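PDB 2OIX: xanthomonas outer protein D, which is a type III secreted, deSUMOylating cysteine protease of the Ulp1 (C48) family, present here as an inactive form of its catalytic domain. Local coordinates for residues P25-L30 / R150-T155; P62-L67 / V80-N85; H75-V80 / A91-S96; V140-E145 / T165-D170. The protein carries 1 engineered substitution. All coordinates share one frame; numbering follows the deposited sequence.

Overall arrangement
From the N terminus, 25-30 follows helix 7-20 and opens contact 1, which closes only at 150-155, on the end of helix 136-153. Within that long span, contact 2 (62-67 with 80-85) closes the hairpin of strands 64-71 and 75-82, and contact 3 (75-80 with 91-96) closes the next, to strand 90-94. The two cross and share V80. L29 O, 3.0 Å from I64 N, links contact 1 to this sheet. Contact 4 starts at 140-145, before contact 1 has closed, and finishes at 165-170, so these two cross; it follows contacts 2 and 3 in series. Helix 136-153 serves contacts 1 and 4 and packs on the sheet through V140 and I144.

Contact 1. Residues P25-L30 / R150-T155; sequences PNAHLL and RVLDGT
V151 and L152, near the C-terminal end of helix 136-153, meet the 25-30 loop by two unlike surfaces. The close-packed one is apolar. V151 CG1 stands 3.8 Å from L30 CD2, the two side chains sliding past each other in opposite directions. L152 crosses L30 at about a right angle, its CD1 lying 3.9 Å from L30 CD1. An unusual torsion pair (chi1 -96°, chi2 34°) carries that methyl inward, where it also meets A27 CA at 3.8 Å.

The more exposed side is polar and thinner. N26 ND2 donates to V151 O at 3.0 Å with a moderately bent N-H...O angle of 148°. G154 N reaches the same V151 O from the opposite face at 3.2 Å, one of the two backward bonds of the Schellman motif that ends the helix. One carbonyl is therefore gripped twice, once by the turn that ends the helix and once by the 25-30 loop. P25 O contributes a CA-H...O contact with L152 CA, 3.4 Å away.

Around this seam, L21 packs on L30 and L152, while strand 64-71 lies alongside: I64 touches V151, F66 touches L30, and a backbone bond joins L29 to I64.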
loop_
_atom_site.group_PDB
_atom_site.type_symbol
_atom_site.label_atom_id
_atom_site.label_comp_id
_atom_site.label_asym_id
_atom_site.label_seq_id
_atom_site.Cartn_x
_atom_site.Cartn_y
_atom_site.Cartn_z
ATOM N N PRO A 25 -18.820 -7.345 2.876
ATOM C CA PRO A 25 -19.178 -5.925 3.104
ATOM C C PRO A 25 -17.993 -4.975 2.914
ATOM O O PRO A 25 -16.958 -5.123 3.575
ATOM C CB PRO A 25 -19.628 -5.890 4.577
ATOM C CG PRO A 25 -19.695 -7.363 5.049
ATOM C CD PRO A 25 -19.477 -8.245 3.846
ATOM N N ASN A 26 -18.157 -4.022 2.006
ATOM C CA ASN A 26 -17.175 -2.989 1.714
ATOM C C ASN A 26 -15.946 -3.402 0.879
ATOM O O ASN A 26 -15.118 -2.555 0.615
ATOM C CB ASN A 26 -16.657 -2.297 2.996
ATOM C CG ASN A 26 -17.759 -1.755 3.867
ATOM O OD1 ASN A 26 -18.785 -1.280 3.375
ATOM N ND2 ASN A 26 -17.548 -1.806 5.182
ATOM N N ALA A 27 -15.814 -4.673 0.476
ATOM C CA ALA A 27 -14.614 -5.084 -0.273
ATOM C C ALA A 27 -14.407 -4.315 -1.613
ATOM O O ALA A 27 -13.267 -4.160 -2.075
ATOM C CB ALA A 27 -14.629 -6.526 -0.519
ATOM N N HIS A 28 -15.516 -3.881 -2.224
ATOM C CA HIS A 28 -15.483 -3.077 -3.449
ATOM C C HIS A 28 -14.895 -1.682 -3.246
ATOM O O HIS A 28 -14.664 -0.968 -4.237
ATOM C CB HIS A 28 -16.863 -2.975 -4.076
ATOM C CG HIS A 28 -17.858 -2.285 -3.209
ATOM N ND1 HIS A 28 -18.421 -2.891 -2.110
ATOM C CD2 HIS A 28 -18.370 -1.035 -3.258
ATOM C CE1 HIS A 28 -19.249 -2.044 -1.527
ATOM N NE2 HIS A 28 -19.244 -0.919 -2.213
ATOM N N LEU A 29 -14.706 -1.268 -1.994
ATOM C CA LEU A 29 -14.038 0.035 -1.717
ATOM C C LEU A 29 -12.517 -0.062 -1.873
ATOM O O LEU A 29 -11.839 0.957 -1.939
ATOM C CB LEU A 29 -14.342 0.575 -0.316
ATOM C CG LEU A 29 -15.771 0.706 0.220
ATOM C CD1 LEU A 29 -15.729 1.329 1.620
ATOM C CD2 LEU A 29 -16.568 1.539 -0.730
ATOM N N LEU A 30 -11.986 -1.280 -1.903
ATOM C CA LEU A 30 -10.519 -1.499 -1.823
ATOM C C LEU A 30 -9.887 -1.697 -3.184
ATOM O O LEU A 30 -10.462 -2.396 -4.040
ATOM C CB LEU A 30 -10.207 -2.754 -1.002
ATOM C CG LEU A 30 -10.814 -2.857 0.400
ATOM C CD1 LEU A 30 -10.575 -4.227 1.018
ATOM C CD2 LEU A 30 -10.253 -1.798 1.294
ATOM N N ARG A 150 -10.029 -4.011 8.546
ATOM C CA ARG A 150 -10.669 -2.897 9.249
ATOM C C ARG A 150 -11.672 -2.165 8.348
ATOM O O ARG A 150 -12.693 -1.682 8.827
ATOM C CB ARG A 150 -9.610 -1.936 9.804
ATOM C CG ARG A 150 -8.740 -2.629 10.865
ATOM C CD ARG A 150 -7.790 -1.643 11.552
ATOM N NE ARG A 150 -6.904 -2.344 12.494
ATOM C CZ ARG A 150 -5.827 -1.813 13.066
ATOM N NH1 ARG A 150 -5.506 -0.590 12.830
ATOM N NH2 ARG A 150 -5.043 -2.523 13.904
ATOM N N VAL A 151 -11.402 -2.094 7.052
ATOM C CA VAL A 151 -12.372 -1.458 6.137
ATOM C C VAL A 151 -13.619 -2.370 6.115
ATOM O O VAL A 151 -14.739 -1.904 6.267
ATOM C CB VAL A 151 -11.802 -1.220 4.742
ATOM C CG1 VAL A 151 -12.905 -0.739 3.797
ATOM C CG2 VAL A 151 -10.584 -0.180 4.799
ATOM N N LEU A 152 -13.408 -3.680 5.993
ATOM C CA LEU A 152 -14.512 -4.632 5.912
ATOM C C LEU A 152 -15.392 -4.589 7.143
ATOM O O LEU A 152 -16.622 -4.681 7.041
ATOM C CB LEU A 152 -13.961 -6.051 5.774
ATOM C CG LEU A 152 -13.817 -6.688 4.383
ATOM C CD1 LEU A 152 -13.443 -5.730 3.239
ATOM C CD2 LEU A 152 -12.849 -7.859 4.454
ATOM N N ASP A 153 -14.761 -4.483 8.315
ATOM C CA ASP A 153 -15.536 -4.621 9.536
ATOM C C ASP A 153 -15.975 -3.276 10.079
ATOM O O ASP A 153 -16.623 -3.203 11.129
ATOM C CB ASP A 153 -14.816 -5.506 10.563
ATOM C CG ASP A 153 -13.705 -4.792 11.314
ATOM O OD1 ASP A 153 -13.449 -3.597 11.070
ATOM O OD2 ASP A 153 -13.054 -5.455 12.167
ATOM N N GLY A 154 -15.642 -2.231 9.322
ATOM C CA GLY A 154 -16.007 -0.845 9.610
ATOM C C GLY A 154 -15.376 -0.241 10.870
ATOM O O GLY A 154 -16.040 0.548 11.568
ATOM N N THR A 155 -14.141 -0.633 11.204
ATOM C CA THR A 155 -13.408 -0.008 12.309
ATOM C C THR A 155 -12.274 0.924 11.805
ATOM O O THR A 155 -11.691 1.698 12.578
ATOM C CB THR A 155 -12.894 -1.057 13.273
ATOM O OG1 THR A 155 -11.930 -1.854 12.579
ATOM C CG2 THR A 155 -14.093 -1.930 13.766
#

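Contact 2. Residues P62-L67 / V80-N85; sequences PPIVFL and VVDRRN
R83 reaches back over the start of the 62-67 segment, and its course can be traced atom by atom. From CB the chain turns between the backbone N and the carbonyl carbon (chi1 57°), which sets CG 3.5 Å from P63 O. Beyond CG it runs extended to NE, passing beside P63 CA. CZ lies 3.8 Å from V65 CG2, the methyl that sits over one face of the guanidinium and comes closest to R83 NH2, at 3.3 Å. At the tip, this NH2 also donates to P62 O at 3.1 Å, a fairly straight bond (153°) that comes in from above the carbonyl plane. The second terminal nitrogen, NH1, bonds to L56 O, so the group is held from two directions.

Under this arm lies an antiparallel ladder, its strand segments 166° apart in direction. V65 and V81 form the hydrogen-bonded pair; V65 N to V81 O is 2.8 Å, and the return bond is just as short. R83 N to P63 O, also 2.8 Å, prolongs the ladder past the strand ends.

On the face bearing I64, F66, V80 and D82, F66 CD1 touches V80 CG2 at 3.7 Å, side chains parallel. R84 takes D82 side-on through NE and NH2, with NE 2.9 Å from D82 OD1, and I64 CD1 covers a face of that guanidinium. D82 OD1 also receives R84 N, an Asx turn.

This hairpin is flanked by strand 30-32 beside 64-71. Helix 136-153 packs on I64, F66 and V80, helix 46-57 on L67 and R83, and D157 adds a salt bridge to R84.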
loop_
_atom_site.group_PDB
_atom_site.type_symbol
_atom_site.label_atom_id
_atom_site.label_comp_id
_atom_site.label_asym_id
_atom_site.label_seq_id
_atom_site.Cartn_x
_atom_site.Cartn_y
_atom_site.Cartn_z
ATOM N N PRO A 62 -11.512 2.008 -7.334
ATOM C CA PRO A 62 -12.056 2.188 -5.982
ATOM C C PRO A 62 -11.293 3.194 -5.114
ATOM O O PRO A 62 -10.111 3.444 -5.351
ATOM C CB PRO A 62 -11.955 0.804 -5.384
ATOM C CG PRO A 62 -12.006 -0.119 -6.597
ATOM C CD PRO A 62 -11.214 0.595 -7.614
ATOM N N PRO A 63 -11.977 3.792 -4.127
ATOM C CA PRO A 63 -11.426 4.983 -3.483
ATOM C C PRO A 63 -10.422 4.741 -2.350
ATOM O O PRO A 63 -9.781 5.692 -1.904
ATOM C CB PRO A 63 -12.697 5.673 -2.956
ATOM C CG PRO A 63 -13.500 4.429 -2.456
ATOM C CD PRO A 63 -13.336 3.489 -3.633
ATOM N N ILE A 64 -10.257 3.502 -1.894
ATOM C CA ILE A 64 -9.271 3.224 -0.827
ATOM C C ILE A 64 -8.163 2.388 -1.460
ATOM O O ILE A 64 -8.349 1.253 -1.749
ATOM C CB ILE A 64 -9.859 2.530 0.398
ATOM C CG1 ILE A 64 -10.892 3.430 1.072
ATOM C CG2 ILE A 64 -8.749 2.233 1.420
ATOM C CD1 ILE A 64 -11.638 2.848 2.210
ATOM N N VAL A 65 -7.010 2.986 -1.690
ATOM C CA VAL A 65 -5.997 2.366 -2.539
ATOM C C VAL A 65 -4.746 2.143 -1.717
ATOM O O VAL A 65 -4.253 3.114 -1.058
ATOM C CB VAL A 65 -5.669 3.313 -3.725
ATOM C CG1 VAL A 65 -4.662 2.694 -4.663
ATOM C CG2 VAL A 65 -6.953 3.618 -4.522
ATOM N N PHE A 66 -4.262 0.887 -1.717
ATOM C CA PHE A 66 -3.003 0.457 -1.106
ATOM C C PHE A 66 -1.891 0.426 -2.130
ATOM O O PHE A 66 -1.919 -0.403 -3.060
ATOM C CB PHE A 66 -3.194 -0.946 -0.455
ATOM C CG PHE A 66 -4.279 -0.933 0.547
ATOM C CD1 PHE A 66 -3.975 -0.760 1.907
ATOM C CD2 PHE A 66 -5.638 -0.984 0.134
ATOM C CE1 PHE A 66 -5.025 -0.649 2.869
ATOM C CE2 PHE A 66 -6.659 -0.908 1.073
ATOM C CZ PHE A 66 -6.343 -0.770 2.453
ATOM N N LEU A 67 -0.899 1.295 -1.946
ATOM C CA LEU A 67 0.175 1.465 -2.921
ATOM C C LEU A 67 1.490 1.061 -2.313
ATOM O O LEU A 67 2.020 1.774 -1.441
ATOM C CB LEU A 67 0.292 2.936 -3.324
ATOM C CG LEU A 67 -1.013 3.541 -3.901
ATOM C CD1 LEU A 67 -1.451 4.773 -3.154
ATOM C CD2 LEU A 67 -0.860 3.898 -5.348
ATOM N N VAL A 80 -1.166 4.584 1.708
ATOM C CA VAL A 80 -2.608 4.299 1.577
ATOM C C VAL A 80 -3.291 5.619 1.211
ATOM O O VAL A 80 -3.067 6.686 1.838
ATOM C CB VAL A 80 -3.211 3.685 2.876
ATOM C CG1 VAL A 80 -4.744 3.456 2.743
ATOM C CG2 VAL A 80 -2.520 2.407 3.218
ATOM N N VAL A 81 -4.114 5.591 0.192
ATOM C CA VAL A 81 -4.807 6.823 -0.203
ATOM C C VAL A 81 -6.332 6.586 -0.098
ATOM O O VAL A 81 -6.830 5.628 -0.700
ATOM C CB VAL A 81 -4.449 7.251 -1.643
ATOM C CG1 VAL A 81 -5.354 8.305 -2.099
ATOM C CG2 VAL A 81 -2.984 7.717 -1.787
ATOM N N ASP A 82 -7.054 7.431 0.651
ATOM C CA ASP A 82 -8.477 7.274 0.873
ATOM C C ASP A 82 -9.160 8.489 0.268
ATOM O O ASP A 82 -9.150 9.564 0.850
ATOM C CB ASP A 82 -8.790 7.170 2.378
ATOM C CG ASP A 82 -10.295 7.369 2.696
ATOM O OD1 ASP A 82 -11.156 7.159 1.798
ATOM O OD2 ASP A 82 -10.654 7.749 3.834
ATOM N N ARG A 83 -9.691 8.337 -0.940
ATOM C CA ARG A 83 -10.347 9.471 -1.578
ATOM C C ARG A 83 -11.863 9.370 -1.651
ATOM O O ARG A 83 -12.494 9.934 -2.567
ATOM C CB ARG A 83 -9.730 9.766 -2.945
ATOM C CG ARG A 83 -9.793 8.573 -3.850
ATOM C CD ARG A 83 -8.718 8.537 -4.928
ATOM N NE ARG A 83 -8.859 7.233 -5.567
ATOM C CZ ARG A 83 -8.049 6.715 -6.467
ATOM N NH1 ARG A 83 -7.002 7.406 -6.915
ATOM N NH2 ARG A 83 -8.323 5.497 -6.927
ATOM N N ARG A 84 -12.466 8.749 -0.639
ATOM C CA ARG A 84 -13.922 8.604 -0.592
ATOM C C ARG A 84 -14.561 10.001 -0.576
ATOM O O ARG A 84 -15.608 10.243 -1.179
ATOM C CB ARG A 84 -14.390 7.806 0.619
ATOM C CG ARG A 84 -14.169 6.305 0.511
ATOM C CD ARG A 84 -14.591 5.671 1.794
ATOM N NE ARG A 84 -13.556 5.947 2.788
ATOM C CZ ARG A 84 -13.625 5.567 4.067
ATOM N NH1 ARG A 84 -14.705 4.927 4.521
ATOM N NH2 ARG A 84 -12.625 5.859 4.893
ATOM N N ASN A 85 -13.887 10.931 0.085
ATOM C CA ASN A 85 -14.297 12.325 0.077
ATOM C C ASN A 85 -13.317 13.080 -0.808
ATOM O O ASN A 85 -12.175 13.302 -0.418
ATOM C CB ASN A 85 -14.281 12.892 1.492
ATOM C CG ASN A 85 -14.784 14.325 1.556
ATOM O OD1 ASN A 85 -14.877 15.039 0.538
ATOM N ND2 ASN A 85 -15.118 14.761 2.768
#

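Contact 3. Residues H75-V80 / A91-S96; sequences HWSLLV and AYHYDS
Y94 lays one edge of its ring against the notch between L78 and V80. Its CD2 is 4.0 Å from L78 CD2 and its CE2 3.9 Å from V80 CG2, so a flat group fills the hollow left by two branched ones. The phenol OH reaches beyond, to R162 O. Holding this fit in register are the antiparallel hydrogen-bonded pairs L78 with Y94 and V80 with Y92, on strands 171° apart in direction.

The other face is built differently. L79 CD1 tucks in against Y92 O at 3.3 Å and rests beside H93 CB. S77 takes the position at the ring edge of H93, its OG 2.8 Å from H93 NE2 in a bond whose donor either residue could be. S77 CB meanwhile abuts Y94 O at 3.1 Å.

Beyond the last pair, starting strand 75-82, H75 extends anti to its own N (chi1 -173°) and spans the gap to D95. H75 NE2 donates to D95 OD2 at 2.7 Å and 166°, in the ring plane yet from above the carboxylate plane. With the engineered A136 against H75 at the start of helix 136-153, this geometry is consistent with the Cys-His-Asp catalytic triad of Ulp1-type proteases.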
loop_
_atom_site.group_PDB
_atom_site.type_symbol
_atom_site.label_atom_id
_atom_site.label_comp_id
_atom_site.label_asym_id
_atom_site.label_seq_id
_atom_site.Cartn_x
_atom_site.Cartn_y
_atom_site.Cartn_z
ATOM N N HIS A 75 14.231 -1.454 -0.290
ATOM C CA HIS A 75 13.272 -1.259 0.794
ATOM C C HIS A 75 11.845 -1.215 0.270
ATOM O O HIS A 75 11.650 -0.936 -0.908
ATOM C CB HIS A 75 13.617 0.052 1.526
ATOM C CG HIS A 75 12.821 0.297 2.768
ATOM N ND1 HIS A 75 12.630 -0.661 3.736
ATOM C CD2 HIS A 75 12.189 1.412 3.216
ATOM C CE1 HIS A 75 11.916 -0.149 4.722
ATOM N NE2 HIS A 75 11.639 1.108 4.431
ATOM N N TRP A 76 10.875 -1.548 1.131
ATOM C CA TRP A 76 9.438 -1.386 0.838
ATOM C C TRP A 76 8.743 -0.534 1.916
ATOM O O TRP A 76 9.026 -0.671 3.101
ATOM C CB TRP A 76 8.690 -2.705 0.870
ATOM C CG TRP A 76 8.949 -3.658 -0.274
ATOM C CD1 TRP A 76 9.768 -4.745 -0.255
ATOM C CD2 TRP A 76 8.377 -3.597 -1.572
ATOM N NE1 TRP A 76 9.759 -5.386 -1.492
ATOM C CE2 TRP A 76 8.892 -4.705 -2.313
ATOM C CE3 TRP A 76 7.461 -2.722 -2.191
ATOM C CZ2 TRP A 76 8.524 -4.958 -3.628
ATOM C CZ3 TRP A 76 7.098 -2.982 -3.535
ATOM C CH2 TRP A 76 7.632 -4.083 -4.224
ATOM N N SER A 77 7.757 0.257 1.513
ATOM C CA SER A 77 6.860 0.859 2.486
ATOM C C SER A 77 5.447 0.899 1.846
ATOM O O SER A 77 5.242 0.441 0.699
ATOM C CB SER A 77 7.353 2.232 2.868
ATOM O OG SER A 77 7.325 3.035 1.704
ATOM N N LEU A 78 4.492 1.448 2.585
ATOM C CA LEU A 78 3.126 1.420 2.169
ATOM C C LEU A 78 2.522 2.805 2.205
ATOM O O LEU A 78 2.549 3.508 3.262
ATOM C CB LEU A 78 2.322 0.546 3.086
ATOM C CG LEU A 78 0.808 0.494 2.832
ATOM C CD1 LEU A 78 0.510 -0.022 1.394
ATOM C CD2 LEU A 78 0.076 -0.332 3.935
ATOM N N LEU A 79 1.967 3.202 1.069
ATOM C CA LEU A 79 1.206 4.428 1.038
ATOM C C LEU A 79 -0.278 4.040 0.874
ATOM O O LEU A 79 -0.631 3.327 -0.060
ATOM C CB LEU A 79 1.619 5.299 -0.173
ATOM C CG LEU A 79 0.863 6.577 -0.225
ATOM C CD1 LEU A 79 1.236 7.446 1.036
ATOM C CD2 LEU A 79 1.111 7.307 -1.568
ATOM N N VAL A 80 -1.166 4.584 1.708
ATOM C CA VAL A 80 -2.608 4.299 1.577
ATOM C C VAL A 80 -3.291 5.619 1.211
ATOM O O VAL A 80 -3.067 6.686 1.838
ATOM C CB VAL A 80 -3.211 3.685 2.876
ATOM C CG1 VAL A 80 -4.744 3.456 2.743
ATOM C CG2 VAL A 80 -2.520 2.407 3.218
ATOM N N ALA A 91 -4.212 10.604 3.083
ATOM C CA ALA A 91 -3.117 9.734 2.625
ATOM C C ALA A 91 -2.206 9.434 3.812
ATOM O O ALA A 91 -1.961 10.333 4.669
ATOM C CB ALA A 91 -2.373 10.446 1.468
ATOM N N TYR A 92 -1.751 8.168 3.928
ATOM C CA TYR A 92 -1.051 7.666 5.081
ATOM C C TYR A 92 0.167 6.880 4.606
ATOM O O TYR A 92 0.040 5.995 3.744
ATOM C CB TYR A 92 -1.924 6.671 5.857
ATOM C CG TYR A 92 -3.292 7.258 6.212
ATOM C CD1 TYR A 92 -3.479 7.987 7.421
ATOM C CD2 TYR A 92 -4.403 7.065 5.366
ATOM C CE1 TYR A 92 -4.762 8.551 7.747
ATOM C CE2 TYR A 92 -5.712 7.632 5.696
ATOM C CZ TYR A 92 -5.832 8.376 6.873
ATOM O OH TYR A 92 -7.028 8.871 7.224
ATOM N N HIS A 93 1.337 7.240 5.116
ATOM C CA HIS A 93 2.567 6.499 4.791
ATOM C C HIS A 93 3.134 5.730 5.977
ATOM O O HIS A 93 3.365 6.318 7.054
ATOM C CB HIS A 93 3.602 7.482 4.177
ATOM C CG HIS A 93 4.848 6.799 3.680
ATOM N ND1 HIS A 93 6.116 7.174 4.072
ATOM C CD2 HIS A 93 5.017 5.769 2.811
ATOM C CE1 HIS A 93 7.012 6.384 3.502
ATOM N NE2 HIS A 93 6.370 5.510 2.743
ATOM N N TYR A 94 3.361 4.424 5.786
ATOM C CA TYR A 94 3.880 3.505 6.813
ATOM C C TYR A 94 5.244 2.992 6.349
ATOM O O TYR A 94 5.368 2.370 5.277
ATOM C CB TYR A 94 2.932 2.327 7.060
ATOM C CG TYR A 94 1.451 2.711 7.357
ATOM C CD1 TYR A 94 1.020 2.842 8.669
ATOM C CD2 TYR A 94 0.503 2.840 6.343
ATOM C CE1 TYR A 94 -0.304 3.148 8.994
ATOM C CE2 TYR A 94 -0.860 3.159 6.634
ATOM C CZ TYR A 94 -1.249 3.291 7.991
ATOM O OH TYR A 94 -2.545 3.594 8.325
ATOM N N ASP A 95 6.255 3.321 7.130
ATOM C CA ASP A 95 7.619 2.861 6.856
ATOM C C ASP A 95 8.181 2.157 8.082
ATOM O O ASP A 95 8.232 2.730 9.166
ATOM C CB ASP A 95 8.465 4.075 6.439
ATOM C CG ASP A 95 9.894 3.693 6.014
ATOM O OD1 ASP A 95 10.577 4.547 5.411
ATOM O OD2 ASP A 95 10.362 2.566 6.298
ATOM N N SER A 96 8.616 0.914 7.927
ATOM C CA SER A 96 8.968 0.140 9.040
ATOM C C SER A 96 10.461 0.285 9.365
ATOM O O SER A 96 10.982 -0.356 10.331
ATOM C CB SER A 96 8.624 -1.294 8.703
ATOM O OG SER A 96 9.352 -1.738 7.569
HETATM O O HOH W 1 8.033 -0.804 5.625
#

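Contact 4. Residues V140-E145 / T165-D170; sequences VLTGIE and TDIEPD
T142 and I167 make the apolar part of this small surface contact, which buries 170 Å² in all. I167 CD1 comes to 4.0 Å from T142 CB, and the two side chains pass in opposite directions. The same methyl rests 4.0 Å from G143 N, reaching the helix backbone at a residue with no side chain of its own. CG1 of I167 lies between its backbone N and carbonyl carbon (chi1 69°), and CD1 continues from it toward the helix. T142 CG2 faces the loop too, 4.2 Å from I167 CB.

A second group is van der Waals contact with a polar atom. T142 OG1 is 3.4 Å from both P169 CA and P169 CB, the proline crossing the threonine at about a right angle. The hydroxyl T142 OG1 hydrogen-bonds to D138 O, one turn earlier in helix 136-153, and the chi1 of -46° puts OG1 beside the backbone N, where that carbonyl is reachable.

The 165-170 connector passes across the side of helix 136-153, steeply to its axis, and leads into helix 171-179, for which D170 is the N-cap, its OD2 accepting from L173 N.

I167 also packs on V146 of helix 136-153 and on I127 and A128, whereas V140 and I144 turn to W76 and L78 of strand 75-82, which places the helix between that strand and the connector.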
loop_
_atom_site.group_PDB
_atom_site.type_symbol
_atom_site.label_atom_id
_atom_site.label_comp_id
_atom_site.label_asym_id
_atom_site.label_seq_id
_atom_site.Cartn_x
_atom_site.Cartn_y
_atom_site.Cartn_z
ATOM N N VAL A 140 4.771 -4.493 4.904
ATOM C CA VAL A 140 3.821 -3.983 3.923
ATOM C C VAL A 140 2.618 -4.921 3.733
ATOM O O VAL A 140 1.477 -4.451 3.887
ATOM C CB VAL A 140 4.472 -3.576 2.585
ATOM C CG1 VAL A 140 3.376 -3.205 1.580
ATOM C CG2 VAL A 140 5.379 -2.366 2.799
ATOM N N LEU A 141 2.860 -6.238 3.561
ATOM C CA LEU A 141 1.781 -7.175 3.293
ATOM C C LEU A 141 0.845 -7.225 4.484
ATOM O O LEU A 141 -0.379 -7.171 4.338
ATOM C CB LEU A 141 2.328 -8.591 2.978
ATOM C CG LEU A 141 2.960 -8.628 1.586
ATOM C CD1 LEU A 141 3.311 -9.949 1.098
ATOM C CD2 LEU A 141 1.989 -7.968 0.533
ATOM N N THR A 142 1.436 -7.406 5.665
ATOM C CA THR A 142 0.695 -7.403 6.904
ATOM C C THR A 142 -0.114 -6.137 7.124
ATOM O O THR A 142 -1.284 -6.249 7.505
ATOM C CB THR A 142 1.620 -7.650 8.122
ATOM O OG1 THR A 142 2.486 -8.747 7.825
ATOM C CG2 THR A 142 0.767 -7.955 9.365
ATOM N N GLY A 143 0.471 -4.967 6.862
ATOM C CA GLY A 143 -0.271 -3.716 7.001
ATOM C C GLY A 143 -1.490 -3.655 6.064
ATOM O O GLY A 143 -2.607 -3.229 6.478
ATOM N N ILE A 144 -1.311 -4.136 4.830
ATOM C CA ILE A 144 -2.409 -4.148 3.863
ATOM C C ILE A 144 -3.572 -4.998 4.359
ATOM O O ILE A 144 -4.719 -4.535 4.339
ATOM C CB ILE A 144 -1.925 -4.611 2.461
ATOM C CG1 ILE A 144 -1.016 -3.517 1.812
ATOM C CG2 ILE A 144 -3.150 -4.941 1.580
ATOM C CD1 ILE A 144 -0.322 -3.986 0.542
ATOM N N GLU A 145 -3.235 -6.185 4.843
ATOM C CA GLU A 145 -4.162 -7.233 5.312
ATOM C C GLU A 145 -4.992 -6.772 6.538
ATOM O O GLU A 145 -6.218 -6.891 6.554
ATOM C CB GLU A 145 -3.357 -8.471 5.684
ATOM C CG GLU A 145 -4.172 -9.602 6.313
ATOM C CD GLU A 145 -4.579 -10.661 5.311
ATOM O OE1 GLU A 145 -4.094 -10.573 4.153
ATOM O OE2 GLU A 145 -5.353 -11.591 5.686
ATOM N N THR A 165 0.990 0.358 14.670
ATOM C CA THR A 165 2.118 0.280 15.610
ATOM C C THR A 165 2.336 -1.158 16.078
ATOM O O THR A 165 3.469 -1.648 16.143
ATOM C CB THR A 165 1.894 1.228 16.824
ATOM O OG1 THR A 165 1.595 2.554 16.368
ATOM C CG2 THR A 165 3.105 1.303 17.695
ATOM N N ASP A 166 1.235 -1.857 16.331
ATOM C CA ASP A 166 1.290 -3.185 16.954
ATOM C C ASP A 166 1.284 -4.404 16.020
ATOM O O ASP A 166 1.079 -5.519 16.488
ATOM C CB ASP A 166 0.138 -3.302 17.953
ATOM C CG ASP A 166 0.294 -2.343 19.136
ATOM O OD1 ASP A 166 1.394 -2.325 19.753
ATOM O OD2 ASP A 166 -0.686 -1.621 19.469
ATOM N N ILE A 167 1.464 -4.216 14.716
ATOM C CA ILE A 167 1.412 -5.383 13.824
ATOM C C ILE A 167 2.576 -6.355 14.070
ATOM O O ILE A 167 3.617 -5.986 14.609
ATOM C CB ILE A 167 1.277 -5.046 12.308
ATOM C CG1 ILE A 167 2.558 -4.405 11.748
ATOM C CG2 ILE A 167 0.034 -4.175 12.058
ATOM C CD1 ILE A 167 2.652 -4.397 10.215
ATOM N N GLU A 168 2.368 -7.604 13.682
ATOM C CA GLU A 168 3.360 -8.635 13.872
ATOM C C GLU A 168 3.378 -9.418 12.568
ATOM O O GLU A 168 2.575 -10.340 12.378
ATOM C CB GLU A 168 2.998 -9.520 15.070
ATOM C CG GLU A 168 2.885 -8.782 16.419
ATOM C CD GLU A 168 2.161 -9.606 17.503
ATOM O OE1 GLU A 168 0.909 -9.714 17.455
ATOM O OE2 GLU A 168 2.844 -10.151 18.413
ATOM N N PRO A 169 4.263 -9.016 11.641
ATOM C CA PRO A 169 4.463 -9.722 10.386
ATOM C C PRO A 169 5.167 -11.031 10.648
ATOM O O PRO A 169 5.984 -11.124 11.559
ATOM C CB PRO A 169 5.413 -8.806 9.606
ATOM C CG PRO A 169 5.364 -7.491 10.314
ATOM C CD PRO A 169 5.113 -7.817 11.732
ATOM N N ASP A 170 4.865 -12.033 9.833
ATOM C CA ASP A 170 5.523 -13.335 9.958
ATOM C C ASP A 170 5.820 -13.903 8.583
ATOM O O ASP A 170 4.943 -13.965 7.729
ATOM C CB ASP A 170 4.657 -14.305 10.763
ATOM C CG ASP A 170 3.236 -14.397 10.227
ATOM O OD1 ASP A 170 2.295 -14.021 10.957
ATOM O OD2 ASP A 170 3.063 -14.851 9.074
#